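Local coordinates for protein transferrin (Manduca sexta, PDB 6WB6) that carries iron in the insect as a secreted glycoprotein, binding a single ferric ion together with an anion, seen here as carbonate, at residues 41-46 and 275-280; 59-64 and 72-77; 410-415 and 587-592. All blocks are in the same frame, centred on the assembly; numbering follows the deposited sequence.

Contact 1. Residues 41-46 and 275-280; sequences ECLSFV and GLIGHN
The carbonyl oxygen of Val-46, at the end of the helical segment 41-46, lies 3.4 Å from His-279 CD2 and 3.5 Å from His-279 CB, while His-279 NE2 is held by a hydrogen bond with Asp-52 OD1. The arrangement is a helix laid on a β-sheet, in the first lobe of the transferrin fold. Strand 275-279 is an inner strand of its antiparallel sheet, between strands 53-56 and 72-79. The short axes of helix and strand come within 8.4 Å and diverge by 37°, so the two run in roughly the same direction.

That Val-46 oxygen faces the histidine obliquely. With CG held between the backbone N and the carbonyl carbon (chi1 56°), the ring folds back over its own backbone instead of trailing away from it. Val-46 itself presses on main chain: its CG1 lies 3.3 Å from His-279 N, a tight fit, and 3.7 Å from Gly-278 C. Gly-278 has no side chain, and the methyl settles directly on the peptide that joins it to His-279.

On the same helix, Cys-42, which also touches Val-54 of strand 53-56, forms the disulfide to Cys-8, a covalent tie to strand 5-10. The neighbouring strand 53-56 shares further in the packing, with Val-56 touching both Leu-43 and Ile-277. One turn of helix back from Val-46, Leu-43 meets Ile-277 with the two side chains crossing at about a right angle, and the methyls that touch are Leu-43 CD2 and Ile-277 CG2, 3.6 Å apart.

Contact 2. Residues 59-64 and 72-77; sequences EDMYVA and FVVFQE
Ala-64 and Phe-72 make the aromatic part of this contact, a CH-pi interaction in which the alanine methyl sits over one face of the ring. Its CB is 3.8 Å from the centroid of the Phe-72 ring and 23° off the ring normal, displaced toward the CD2-CE2 side. The phenylalanine reaches this place because its CG stands anti to its own carbonyl carbon (chi1 -68°), which brings the ring back over the last turn of the helix.

The main chain adds a polar touch to the same ring. The carbonyl oxygen of Ala-64 comes 3.0 Å from Phe-72 CE2 and 3.2 Å from CD2, beyond the rim and displaced from the ring plane toward the face that carries the methyl. These are close carbon-oxygen approaches, so the fit at this end of the helix is snug.

The purely apolar part lies one turn earlier. Met-61 stretches out beyond CG and lays its thioether across Val-74 at about a right angle, with SD 3.8 Å and CG 4.0 Å from Val-74 CG2. With Val-74 CG1 anti to the backbone N (chi1 174°), CG2 lies beside that N, turned to the thioether.

The two segments belong to a beta-alpha-beta crossover: strand 53-56, helix 58-65 and strand 72-79, with strand 275-279 lying between the two parallel strands. Asp-60 fixes the helix from another side, bridging to Arg-39 and Arg-376 and accepting a hydrogen bond from the N of Asp-57, a predicted iron ligand, although Tyr-90 and Tyr-204 are the protein ligands seen here. Around helix 58-65 and strand 72-79, helix 360-375 of the second lobe touches Tyr-62 and Val-63, helix 329-334 touches Met-61, and helix 286-300 packs on Phe-75 and Gln-76.

Contact 3. Residues 410-415 and 587-592; sequences MRVAAA and TWVAAK
Val-412 carries this contact from the helix side by straddling two residues of strand 587-590 with its two methyls. CG2 goes to Thr-587, 3.7 Å from its CB and 3.8 Å from its OG1, while the other branch, CG1, reaches Val-589 CG1 more loosely at 4.3 Å. The valine has CG1 anti to the backbone N (chi1 -179°) and CG2 beside it, a setting that points CG2 at Thr-587 and CG1 toward Val-589. The side chains of Val-412 and Thr-587 cross at about a right angle, and the hydroxyl is brushed by a methyl on its flank while its polar partner lies elsewhere.

That partner is the carbonyl oxygen of Ser-585, to which Thr-587 OG1 donates a hydrogen bond. The bond fixes the rotation of the threonine and leaves its CB and the side of OG1 as the surface that Val-412 meets. Thr-587 and Val-589 are two apart on the strand and both direct their CB toward the helix; Trp-588 between them turns its CB away and stacks its ring on Phe-425. On the helix, Ala-415 also points toward the strand, but its CB stays 5.1 Å from Val-589 CG2, too far for a close contact; its N bonds to Arg-411 O at 2.8 Å, a helical turn that encloses Val-412.

The pattern is helix-on-sheet packing in the second transferrin lobe, away from the annotated iron and carbonate sites. Strand 587-590 is an inner strand, pairing with 405-407 along one edge and 422-428 along the other. Val-407 of the former touches both Val-412 and Val-589, whereas helix 644-659 meets the helix at Ala-413 and Ala-414, through His-654.

In the fold
Coming from the N terminus, the chain makes helix 39-47, strand 53-56 and helix 58-65, then turns after six residues into strand 72-79, where contact 2 closes its short loop. It goes on through the sheet containing strand 90-97 before strand 275-279 returns to pair with 72-79 and close the long loop of contact 1, which encloses contact 2. The two adjoin, with Gly-278 O probably hydrogen-bonded to Val-73 N, and they tie two helices to one sheet. Contact 3 follows in series, in the second lobe, spanning 410 to 592 on a sheet of the same strand order; its centre lies about 40 Å from the centres of both others.

Contact 1. Residues 41-46 and 275-280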
ATOM      1  N   GLU A  41     -17.014   0.785  -0.894  1.00 22.57           N
ATOM      2  CA  GLU A  41     -18.356   0.351  -0.511  1.00 20.70           C
ATOM      3  C   GLU A  41     -19.381   1.480  -0.627  1.00 20.09           C
ATOM      4  O   GLU A  41     -20.529   1.236  -1.022  1.00 17.75           O
ATOM      5  CB  GLU A  41     -18.376  -0.195   0.915  1.00 21.91           C
ATOM      6  CG  GLU A  41     -19.777  -0.706   1.269  1.00 29.18           C
ATOM      7  CD  GLU A  41     -19.829  -1.599   2.489  1.00 28.61           C
ATOM      8  OE1 GLU A  41     -20.239  -2.770   2.319  1.00 23.20           O
ATOM      9  OE2 GLU A  41     -19.465  -1.131   3.594  1.00 28.53           O
ATOM     10  N   CYS A  42     -18.995   2.716  -0.261  1.00 19.08           N
ATOM     11  CA  CYS A  42     -19.944   3.832  -0.295  1.00 20.19           C
ATOM     12  C   CYS A  42     -20.583   3.962  -1.663  1.00 16.93           C
ATOM     13  O   CYS A  42     -21.789   4.211  -1.772  1.00 18.24           O
ATOM     14  CB  CYS A  42     -19.257   5.161   0.074  1.00 20.27           C
ATOM     15  SG  CYS A  42     -19.130   5.459   1.828  1.00 22.52           S
ATOM     16  N   LEU A  43     -19.788   3.805  -2.728  1.00 16.88           N
ATOM     17  CA  LEU A  43     -20.341   3.935  -4.073  1.00 17.01           C
ATOM     18  C   LEU A  43     -21.437   2.900  -4.306  1.00 19.44           C
ATOM     19  O   LEU A  43     -22.449   3.197  -4.952  1.00 25.10           O
ATOM     20  CB  LEU A  43     -19.232   3.815  -5.129  1.00 19.43           C
ATOM     21  CG  LEU A  43     -18.145   4.899  -5.018  1.00 29.00           C
ATOM     22  CD1 LEU A  43     -16.937   4.556  -5.882  1.00 28.52           C
ATOM     23  CD2 LEU A  43     -18.674   6.314  -5.340  1.00 19.21           C
ATOM     24  N   SER A  44     -21.248   1.678  -3.787  1.00 20.84           N
ATOM     25  CA  SER A  44     -22.278   0.650  -3.899  1.00 28.05           C
ATOM     26  C   SER A  44     -23.550   1.088  -3.179  1.00 20.81           C
ATOM     27  O   SER A  44     -24.652   0.984  -3.727  1.00 19.13           O
ATOM     28  CB  SER A  44     -21.772  -0.676  -3.326  1.00 24.45           C
ATOM     29  OG  SER A  44     -20.913  -1.334  -4.238  1.00 36.65           O
ATOM     30  N   PHE A  45     -23.400   1.612  -1.957  1.00 26.34           N
ATOM     31  CA  PHE A  45     -24.548   2.104  -1.207  1.00 21.81           C
ATOM     32  C   PHE A  45     -25.213   3.269  -1.905  1.00 19.02           C
ATOM     33  O   PHE A  45     -26.424   3.467  -1.752  1.00 19.71           O
ATOM     34  CB  PHE A  45     -24.140   2.545   0.194  1.00 20.09           C
ATOM     35  CG  PHE A  45     -23.771   1.430   1.111  1.00 27.86           C
ATOM     36  CD1 PHE A  45     -23.920   0.096   0.730  1.00 25.41           C
ATOM     37  CD2 PHE A  45     -23.298   1.714   2.379  1.00 27.86           C
ATOM     38  CE1 PHE A  45     -23.590  -0.918   1.599  1.00 25.66           C
ATOM     39  CE2 PHE A  45     -22.958   0.711   3.247  1.00 28.37           C
ATOM     40  CZ  PHE A  45     -23.106  -0.623   2.853  1.00 26.87           C
ATOM     41  N   VAL A  46     -24.451   4.076  -2.645  1.00 22.38           N
ATOM     42  CA  VAL A  46     -25.068   5.181  -3.365  1.00 19.51           C
ATOM     43  C   VAL A  46     -25.887   4.643  -4.517  1.00 19.26           C
ATOM     44  O   VAL A  46     -27.031   5.046  -4.729  1.00 19.67           O
ATOM     45  CB  VAL A  46     -24.022   6.193  -3.865  1.00 24.58           C
ATOM     46  CG1 VAL A  46     -24.702   7.249  -4.776  1.00 21.06           C
ATOM     47  CG2 VAL A  46     -23.328   6.860  -2.697  1.00 26.61           C
ATOM     48  N   GLY A 275     -14.808  15.889  -6.141  1.00 22.20           N
ATOM     49  CA  GLY A 275     -16.109  16.439  -5.810  1.00 26.49           C
ATOM     50  C   GLY A 275     -17.037  15.432  -5.162  1.00 19.20           C
ATOM     51  O   GLY A 275     -16.590  14.558  -4.417  1.00 21.11           O
ATOM     52  N   LEU A 276     -18.331  15.558  -5.426  1.00 23.44           N
ATOM     53  CA  LEU A 276     -19.344  14.686  -4.846  1.00 22.68           C
ATOM     54  C   LEU A 276     -20.055  13.949  -5.965  1.00 22.76           C
ATOM     55  O   LEU A 276     -20.350  14.531  -7.014  1.00 19.81           O
ATOM     56  CB  LEU A 276     -20.384  15.457  -4.031  1.00 26.79           C
ATOM     57  CG  LEU A 276     -19.876  16.407  -2.955  1.00 26.11           C
ATOM     58  CD1 LEU A 276     -21.024  17.331  -2.510  1.00 19.42           C
ATOM     59  CD2 LEU A 276     -19.308  15.578  -1.807  1.00 16.15           C
ATOM     60  N   ILE A 277     -20.324  12.678  -5.726  1.00 20.48           N
ATOM     61  CA  ILE A 277     -21.059  11.829  -6.647  1.00 25.08           C
ATOM     62  C   ILE A 277     -22.329  11.378  -5.930  1.00 19.40           C
ATOM     63  O   ILE A 277     -22.321  11.161  -4.716  1.00 20.31           O
ATOM     64  CB  ILE A 277     -20.171  10.642  -7.092  1.00 26.05           C
ATOM     65  CG1 ILE A 277     -20.594  10.095  -8.468  1.00 26.65           C
ATOM     66  CG2 ILE A 277     -20.165   9.572  -6.022  1.00 24.65           C
ATOM     67  CD1 ILE A 277     -19.777   8.866  -8.943  1.00 28.93           C
ATOM     68  N   GLY A 278     -23.428  11.274  -6.669  1.00 24.38           N
ATOM     69  CA  GLY A 278     -24.652  10.740  -6.106  1.00 22.57           C
ATOM     70  C   GLY A 278     -25.453   9.995  -7.152  1.00 28.64           C
ATOM     71  O   GLY A 278     -25.157  10.042  -8.349  1.00 25.80           O
ATOM     72  N   HIS A 279     -26.477   9.283  -6.685  1.00 23.35           N
ATOM     73  CA  HIS A 279     -27.329   8.598  -7.632  1.00 19.04           C
ATOM     74  C   HIS A 279     -28.210   9.599  -8.358  1.00 22.67           C
ATOM     75  O   HIS A 279     -28.381  10.746  -7.942  1.00 29.28           O
ATOM     76  CB  HIS A 279     -28.177   7.537  -6.951  1.00 27.33           C
ATOM     77  CG  HIS A 279     -29.016   8.052  -5.829  1.00 19.51           C
ATOM     78  ND1 HIS A 279     -30.156   8.793  -6.030  1.00 19.69           N
ATOM     79  CD2 HIS A 279     -28.883   7.918  -4.491  1.00 17.48           C
ATOM     80  CE1 HIS A 279     -30.684   9.107  -4.860  1.00 25.09           C
ATOM     81  NE2 HIS A 279     -29.931   8.587  -3.909  1.00 23.40           N
ATOM     82  N   ASN A 280     -28.758   9.149  -9.478  1.00 22.34           N
ATOM     83  CA  ASN A 280     -29.452  10.051 -10.383  1.00 28.24           C
ATOM     84  C   ASN A 280     -30.681  10.669  -9.725  1.00 33.15           C
ATOM     85  O   ASN A 280     -31.082  11.782 -10.086  1.00 28.00           O
ATOM     86  CB  ASN A 280     -29.825   9.293 -11.657  1.00 25.56           C
ATOM     87  CG  ASN A 280     -30.381  10.182 -12.721  1.00 31.35           C
ATOM     88  OD1 ASN A 280     -29.699  11.082 -13.212  1.00 43.89           O
ATOM     89  ND2 ASN A 280     -31.627   9.927 -13.113  1.00 36.01           N
TER

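Contact 2. Residues 59-64 and 72-77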
ATOM      1  N   GLU A  59     -10.425   9.053  -9.585  1.00 15.93           N
ATOM      2  CA  GLU A  59     -10.243   7.611  -9.535  1.00 23.05           C
ATOM      3  C   GLU A  59     -11.491   6.900  -8.985  1.00 24.91           C
ATOM      4  O   GLU A  59     -11.822   5.793  -9.419  1.00 21.33           O
ATOM      5  CB  GLU A  59      -9.002   7.287  -8.691  1.00 16.52           C
ATOM      6  CG  GLU A  59      -7.645   7.712  -9.307  1.00 19.51           C
ATOM      7  CD  GLU A  59      -7.209   9.147  -8.906  1.00 23.82           C
ATOM      8  OE1 GLU A  59      -8.082   9.952  -8.563  1.00 18.14           O
ATOM      9  OE2 GLU A  59      -6.000   9.462  -8.912  1.00 19.81           O
ATOM     10  N   ASP A  60     -12.185   7.512  -8.012  1.00 22.59           N
ATOM     11  CA  ASP A  60     -13.382   6.893  -7.443  1.00 26.31           C
ATOM     12  C   ASP A  60     -14.565   6.963  -8.415  1.00 23.96           C
ATOM     13  O   ASP A  60     -15.360   6.019  -8.512  1.00 21.79           O
ATOM     14  CB  ASP A  60     -13.731   7.563  -6.104  1.00 18.47           C
ATOM     15  CG  ASP A  60     -12.603   7.483  -5.079  1.00 21.09           C
ATOM     16  OD1 ASP A  60     -11.994   6.402  -4.889  1.00 23.80           O
ATOM     17  OD2 ASP A  60     -12.306   8.526  -4.466  1.00 24.37           O
ATOM     18  N   MET A  61     -14.704   8.081  -9.126  1.00 18.87           N
ATOM     19  CA  MET A  61     -15.714   8.194 -10.173  1.00 27.37           C
ATOM     20  C   MET A  61     -15.559   7.072 -11.177  1.00 25.15           C
ATOM     21  O   MET A  61     -16.543   6.446 -11.595  1.00 19.84           O
ATOM     22  CB  MET A  61     -15.597   9.556 -10.874  1.00 23.04           C
ATOM     23  CG  MET A  61     -15.734  10.744  -9.911  1.00 29.73           C
ATOM     24  SD  MET A  61     -15.283  12.349 -10.631  1.00 20.67           S
ATOM     25  CE  MET A  61     -15.216  13.393  -9.163  1.00 22.82           C
ATOM     26  N   TYR A  62     -14.315   6.785 -11.549  1.00 23.81           N
ATOM     27  CA  TYR A  62     -14.066   5.684 -12.450  1.00 21.68           C
ATOM     28  C   TYR A  62     -14.551   4.373 -11.850  1.00 20.83           C
ATOM     29  O   TYR A  62     -15.241   3.603 -12.520  1.00 26.54           O
ATOM     30  CB  TYR A  62     -12.578   5.617 -12.804  1.00 23.27           C
ATOM     31  CG  TYR A  62     -12.330   4.550 -13.825  1.00 22.12           C
ATOM     32  CD1 TYR A  62     -12.469   4.825 -15.176  1.00 25.72           C
ATOM     33  CD2 TYR A  62     -12.028   3.248 -13.444  1.00 32.14           C
ATOM     34  CE1 TYR A  62     -12.271   3.866 -16.115  1.00 24.59           C
ATOM     35  CE2 TYR A  62     -11.836   2.262 -14.394  1.00 26.36           C
ATOM     36  CZ  TYR A  62     -11.956   2.586 -15.729  1.00 25.84           C
ATOM     37  OH  TYR A  62     -11.776   1.639 -16.697  1.00 28.09           O
ATOM     38  N   VAL A  63     -14.193   4.085 -10.589  1.00 19.86           N
ATOM     39  CA  VAL A  63     -14.741   2.890  -9.942  1.00 26.32           C
ATOM     40  C   VAL A  63     -16.250   2.918 -10.021  1.00 25.95           C
ATOM     41  O   VAL A  63     -16.905   1.891 -10.239  1.00 28.71           O
ATOM     42  CB  VAL A  63     -14.277   2.780  -8.480  1.00 24.82           C
ATOM     43  CG1 VAL A  63     -15.030   1.633  -7.758  1.00 25.50           C
ATOM     44  CG2 VAL A  63     -12.765   2.544  -8.419  1.00 27.26           C
ATOM     45  N   ALA A  64     -16.820   4.105  -9.866  1.00 26.66           N
ATOM     46  CA  ALA A  64     -18.264   4.222  -9.771  1.00 30.66           C
ATOM     47  C   ALA A  64     -18.903   3.992 -11.131  1.00 27.02           C
ATOM     48  O   ALA A  64     -19.951   3.349 -11.234  1.00 28.72           O
ATOM     49  CB  ALA A  64     -18.612   5.592  -9.204  1.00 19.19           C
ATOM     50  N   PHE A  72     -24.916   6.983 -11.551  1.00 29.67           N
ATOM     51  CA  PHE A  72     -24.255   8.043 -10.802  1.00 25.97           C
ATOM     52  C   PHE A  72     -24.305   9.358 -11.555  1.00 30.11           C
ATOM     53  O   PHE A  72     -24.470   9.403 -12.776  1.00 27.79           O
ATOM     54  CB  PHE A  72     -22.792   7.703 -10.541  1.00 23.85           C
ATOM     55  CG  PHE A  72     -22.596   6.571  -9.609  1.00 23.78           C
ATOM     56  CD1 PHE A  72     -22.841   6.727  -8.266  1.00 21.59           C
ATOM     57  CD2 PHE A  72     -22.127   5.367 -10.058  1.00 20.81           C
ATOM     58  CE1 PHE A  72     -22.642   5.704  -7.389  1.00 20.05           C
ATOM     59  CE2 PHE A  72     -21.942   4.325  -9.185  1.00 22.57           C
ATOM     60  CZ  PHE A  72     -22.199   4.500  -7.838  1.00 22.68           C
ATOM     61  N   VAL A  73     -24.124  10.442 -10.808  1.00 22.59           N
ATOM     62  CA  VAL A  73     -23.998  11.770 -11.393  1.00 22.85           C
ATOM     63  C   VAL A  73     -23.009  12.547 -10.548  1.00 24.43           C
ATOM     64  O   VAL A  73     -23.155  12.618  -9.325  1.00 23.24           O
ATOM     65  CB  VAL A  73     -25.351  12.508 -11.454  1.00 34.22           C
ATOM     66  CG1 VAL A  73     -25.949  12.660 -10.047  1.00 30.33           C
ATOM     67  CG2 VAL A  73     -25.177  13.866 -12.095  1.00 35.05           C
ATOM     68  N   VAL A  74     -21.975  13.084 -11.181  1.00 23.40           N
ATOM     69  CA  VAL A  74     -21.099  14.038 -10.510  1.00 26.34           C
ATOM     70  C   VAL A  74     -21.799  15.387 -10.537  1.00 21.52           C
ATOM     71  O   VAL A  74     -21.858  16.034 -11.578  1.00 24.91           O
ATOM     72  CB  VAL A  74     -19.720  14.110 -11.168  1.00 29.99           C
ATOM     73  CG1 VAL A  74     -18.897  15.232 -10.530  1.00 21.41           C
ATOM     74  CG2 VAL A  74     -19.013  12.748 -11.023  1.00 20.63           C
ATOM     75  N   PHE A  75     -22.327  15.815  -9.383  1.00 24.60           N
ATOM     76  CA  PHE A  75     -23.104  17.045  -9.298  1.00 27.54           C
ATOM     77  C   PHE A  75     -22.373  18.154  -8.562  1.00 22.91           C
ATOM     78  O   PHE A  75     -22.937  19.233  -8.386  1.00 28.21           O
ATOM     79  CB  PHE A  75     -24.460  16.777  -8.616  1.00 29.32           C
ATOM     80  CG  PHE A  75     -24.338  16.364  -7.178  1.00 23.73           C
ATOM     81  CD1 PHE A  75     -24.318  17.308  -6.173  1.00 25.34           C
ATOM     82  CD2 PHE A  75     -24.235  15.022  -6.835  1.00 24.53           C
ATOM     83  CE1 PHE A  75     -24.206  16.935  -4.864  1.00 19.15           C
ATOM     84  CE2 PHE A  75     -24.109  14.642  -5.515  1.00 23.32           C
ATOM     85  CZ  PHE A  75     -24.102  15.608  -4.529  1.00 31.88           C
ATOM     86  N   GLN A  76     -21.147  17.916  -8.110  1.00 21.27           N
ATOM     87  CA  GLN A  76     -20.415  18.915  -7.343  1.00 31.10           C
ATOM     88  C   GLN A  76     -18.920  18.775  -7.572  1.00 27.92           C
ATOM     89  O   GLN A  76     -18.378  17.665  -7.480  1.00 25.74           O
ATOM     90  CB  GLN A  76     -20.718  18.775  -5.849  1.00 32.12           C
ATOM     91  CG  GLN A  76     -20.404  20.015  -5.055  1.00 36.39           C
ATOM     92  CD  GLN A  76     -21.610  20.880  -4.933  1.00 39.80           C
ATOM     93  OE1 GLN A  76     -22.147  21.062  -3.841  1.00 43.13           O
ATOM     94  NE2 GLN A  76     -22.076  21.398  -6.062  1.00 43.85           N
ATOM     95  N   GLU A  77     -18.260  19.898  -7.846  1.00 22.95           N
ATOM     96  CA  GLU A  77     -16.807  19.949  -7.975  1.00 26.76           C
ATOM     97  C   GLU A  77     -16.212  20.726  -6.810  1.00 18.50           C
ATOM     98  O   GLU A  77     -16.712  21.794  -6.439  1.00 26.48           O
ATOM     99  CB  GLU A  77     -16.376  20.609  -9.290  1.00 23.32           C
ATOM    100  CG  GLU A  77     -16.569  19.751 -10.509  1.00 27.58           C
ATOM    101  CD  GLU A  77     -16.279  20.502 -11.785  1.00 31.21           C
ATOM    102  OE1 GLU A  77     -16.983  20.268 -12.776  1.00 25.79           O
ATOM    103  OE2 GLU A  77     -15.361  21.346 -11.791  1.00 27.94           O
TER

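Contact 3. Residues 410-415 and 587-592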
ATOM      1  N   MET A 410       3.190 -22.163  10.339  1.00 45.56           N
ATOM      2  CA  MET A 410       4.259 -23.071   9.959  1.00 46.34           C
ATOM      3  C   MET A 410       3.946 -23.888   8.708  1.00 40.95           C
ATOM      4  O   MET A 410       4.636 -24.878   8.447  1.00 50.00           O
ATOM      5  CB  MET A 410       4.579 -24.012  11.124  1.00 56.17           C
ATOM      6  CG  MET A 410       4.890 -23.297  12.457  1.00 54.97           C
ATOM      7  SD  MET A 410       3.462 -22.635  13.366  1.00 66.39           S
ATOM      8  CE  MET A 410       2.484 -24.120  13.682  1.00 51.77           C
ATOM      9  N   ARG A 411       2.950 -23.496   7.924  1.00 35.52           N
ATOM     10  CA  ARG A 411       2.621 -24.223   6.707  1.00 37.15           C
ATOM     11  C   ARG A 411       3.369 -23.711   5.484  1.00 36.90           C
ATOM     12  O   ARG A 411       3.213 -24.288   4.401  1.00 35.72           O
ATOM     13  CB  ARG A 411       1.116 -24.171   6.459  1.00 37.73           C
ATOM     14  CG  ARG A 411       0.332 -24.933   7.509  1.00 39.73           C
ATOM     15  CD  ARG A 411      -1.153 -25.058   7.194  1.00 37.42           C
ATOM     16  NE  ARG A 411      -1.867 -23.783   7.240  1.00 52.81           N
ATOM     17  CZ  ARG A 411      -2.085 -23.071   8.344  1.00 44.13           C
ATOM     18  NH1 ARG A 411      -1.630 -23.472   9.521  1.00 40.71           N
ATOM     19  NH2 ARG A 411      -2.763 -21.943   8.267  1.00 44.80           N
ATOM     20  N   VAL A 412       4.195 -22.668   5.633  1.00 35.64           N
ATOM     21  CA  VAL A 412       4.942 -22.126   4.495  1.00 35.00           C
ATOM     22  C   VAL A 412       6.025 -23.102   4.037  1.00 31.02           C
ATOM     23  O   VAL A 412       6.256 -23.279   2.837  1.00 30.32           O
ATOM     24  CB  VAL A 412       5.554 -20.755   4.847  1.00 29.81           C
ATOM     25  CG1 VAL A 412       6.314 -20.178   3.649  1.00 24.44           C
ATOM     26  CG2 VAL A 412       4.487 -19.784   5.312  1.00 34.72           C
ATOM     27  N   ALA A 413       6.742 -23.715   4.972  1.00 27.31           N
ATOM     28  CA  ALA A 413       7.757 -24.671   4.566  1.00 25.91           C
ATOM     29  C   ALA A 413       7.111 -25.931   4.003  1.00 31.04           C
ATOM     30  O   ALA A 413       7.548 -26.455   2.974  1.00 27.14           O
ATOM     31  CB  ALA A 413       8.668 -25.006   5.741  1.00 20.96           C
ATOM     32  N   ALA A 414       6.067 -26.424   4.663  1.00 24.76           N
ATOM     33  CA  ALA A 414       5.289 -27.533   4.115  1.00 28.51           C
ATOM     34  C   ALA A 414       4.825 -27.241   2.699  1.00 29.92           C
ATOM     35  O   ALA A 414       4.960 -28.076   1.802  1.00 24.89           O
ATOM     36  CB  ALA A 414       4.078 -27.811   5.005  1.00 29.82           C
ATOM     37  N   ALA A 415       4.256 -26.055   2.480  1.00 31.59           N
ATOM     38  CA  ALA A 415       3.737 -25.725   1.159  1.00 30.42           C
ATOM     39  C   ALA A 415       4.839 -25.681   0.114  1.00 34.67           C
ATOM     40  O   ALA A 415       4.581 -25.945  -1.065  1.00 40.10           O
ATOM     41  CB  ALA A 415       3.007 -24.391   1.210  1.00 41.16           C
ATOM     42  N   THR A 587       1.792 -15.502   4.887  1.00 22.93           N
ATOM     43  CA  THR A 587       2.743 -15.398   3.785  1.00 17.46           C
ATOM     44  C   THR A 587       2.064 -15.761   2.477  1.00 21.20           C
ATOM     45  O   THR A 587       1.321 -16.747   2.416  1.00 21.33           O
ATOM     46  CB  THR A 587       3.895 -16.349   3.968  1.00 21.24           C
ATOM     47  OG1 THR A 587       4.603 -16.026   5.162  1.00 20.85           O
ATOM     48  CG2 THR A 587       4.806 -16.261   2.800  1.00 23.23           C
ATOM     49  N   TRP A 588       2.351 -14.996   1.428  1.00 15.30           N
ATOM     50  CA  TRP A 588       1.869 -15.302   0.091  1.00 18.86           C
ATOM     51  C   TRP A 588       2.972 -15.993  -0.686  1.00 21.27           C
ATOM     52  O   TRP A 588       4.129 -15.544  -0.679  1.00 20.66           O
ATOM     53  CB  TRP A 588       1.371 -14.041  -0.627  1.00 17.04           C
ATOM     54  CG  TRP A 588       0.090 -13.576  -0.005  1.00 15.19           C
ATOM     55  CD1 TRP A 588      -1.162 -13.747  -0.492  1.00 19.61           C
ATOM     56  CD2 TRP A 588      -0.057 -12.855   1.246  1.00 15.35           C
ATOM     57  NE1 TRP A 588      -2.087 -13.189   0.365  1.00 26.40           N
ATOM     58  CE2 TRP A 588      -1.434 -12.649   1.445  1.00 17.87           C
ATOM     59  CE3 TRP A 588       0.842 -12.369   2.206  1.00 17.26           C
ATOM     60  CZ2 TRP A 588      -1.939 -11.989   2.570  1.00 21.08           C
ATOM     61  CZ3 TRP A 588       0.332 -11.695   3.325  1.00 18.46           C
ATOM     62  CH2 TRP A 588      -1.039 -11.528   3.499  1.00 17.52           C
ATOM     63  N   VAL A 589       2.629 -17.115  -1.310  1.00 17.76           N
ATOM     64  CA  VAL A 589       3.623 -17.943  -1.973  1.00 20.55           C
ATOM     65  C   VAL A 589       3.268 -18.024  -3.442  1.00 17.45           C
ATOM     66  O   VAL A 589       2.106 -17.878  -3.838  1.00 19.82           O
ATOM     67  CB  VAL A 589       3.736 -19.350  -1.357  1.00 20.37           C
ATOM     68  CG1 VAL A 589       4.076 -19.257   0.094  1.00 17.87           C
ATOM     69  CG2 VAL A 589       2.466 -20.132  -1.568  1.00 26.14           C
ATOM     70  N   ALA A 590       4.297 -18.257  -4.254  1.00 22.02           N
ATOM     71  CA  ALA A 590       4.163 -18.304  -5.696  1.00 17.43           C
ATOM     72  C   ALA A 590       4.985 -19.454  -6.258  1.00 19.51           C
ATOM     73  O   ALA A 590       5.891 -19.981  -5.611  1.00 15.42           O
ATOM     74  CB  ALA A 590       4.611 -16.992  -6.349  1.00 22.41           C
ATOM     75  N   ALA A 591       4.658 -19.832  -7.489  1.00 21.44           N
ATOM     76  CA  ALA A 591       5.397 -20.892  -8.136  1.00 25.33           C
ATOM     77  C   ALA A 591       6.701 -20.341  -8.696  1.00 24.38           C
ATOM     78  O   ALA A 591       6.993 -19.139  -8.630  1.00 19.72           O
ATOM     79  CB  ALA A 591       4.562 -21.539  -9.232  1.00 21.78           C
ATOM     80  N   LYS A 592       7.478 -21.245  -9.283  1.00 22.64           N
ATOM     81  CA  LYS A 592       8.832 -20.970  -9.747  1.00 30.75           C
ATOM     82  C   LYS A 592       8.899 -20.395 -11.156  1.00 28.51           C
ATOM     83  O   LYS A 592       9.791 -19.595 -11.443  1.00 18.66           O
ATOM     84  CB  LYS A 592       9.657 -22.266  -9.726  1.00 32.73           C
TER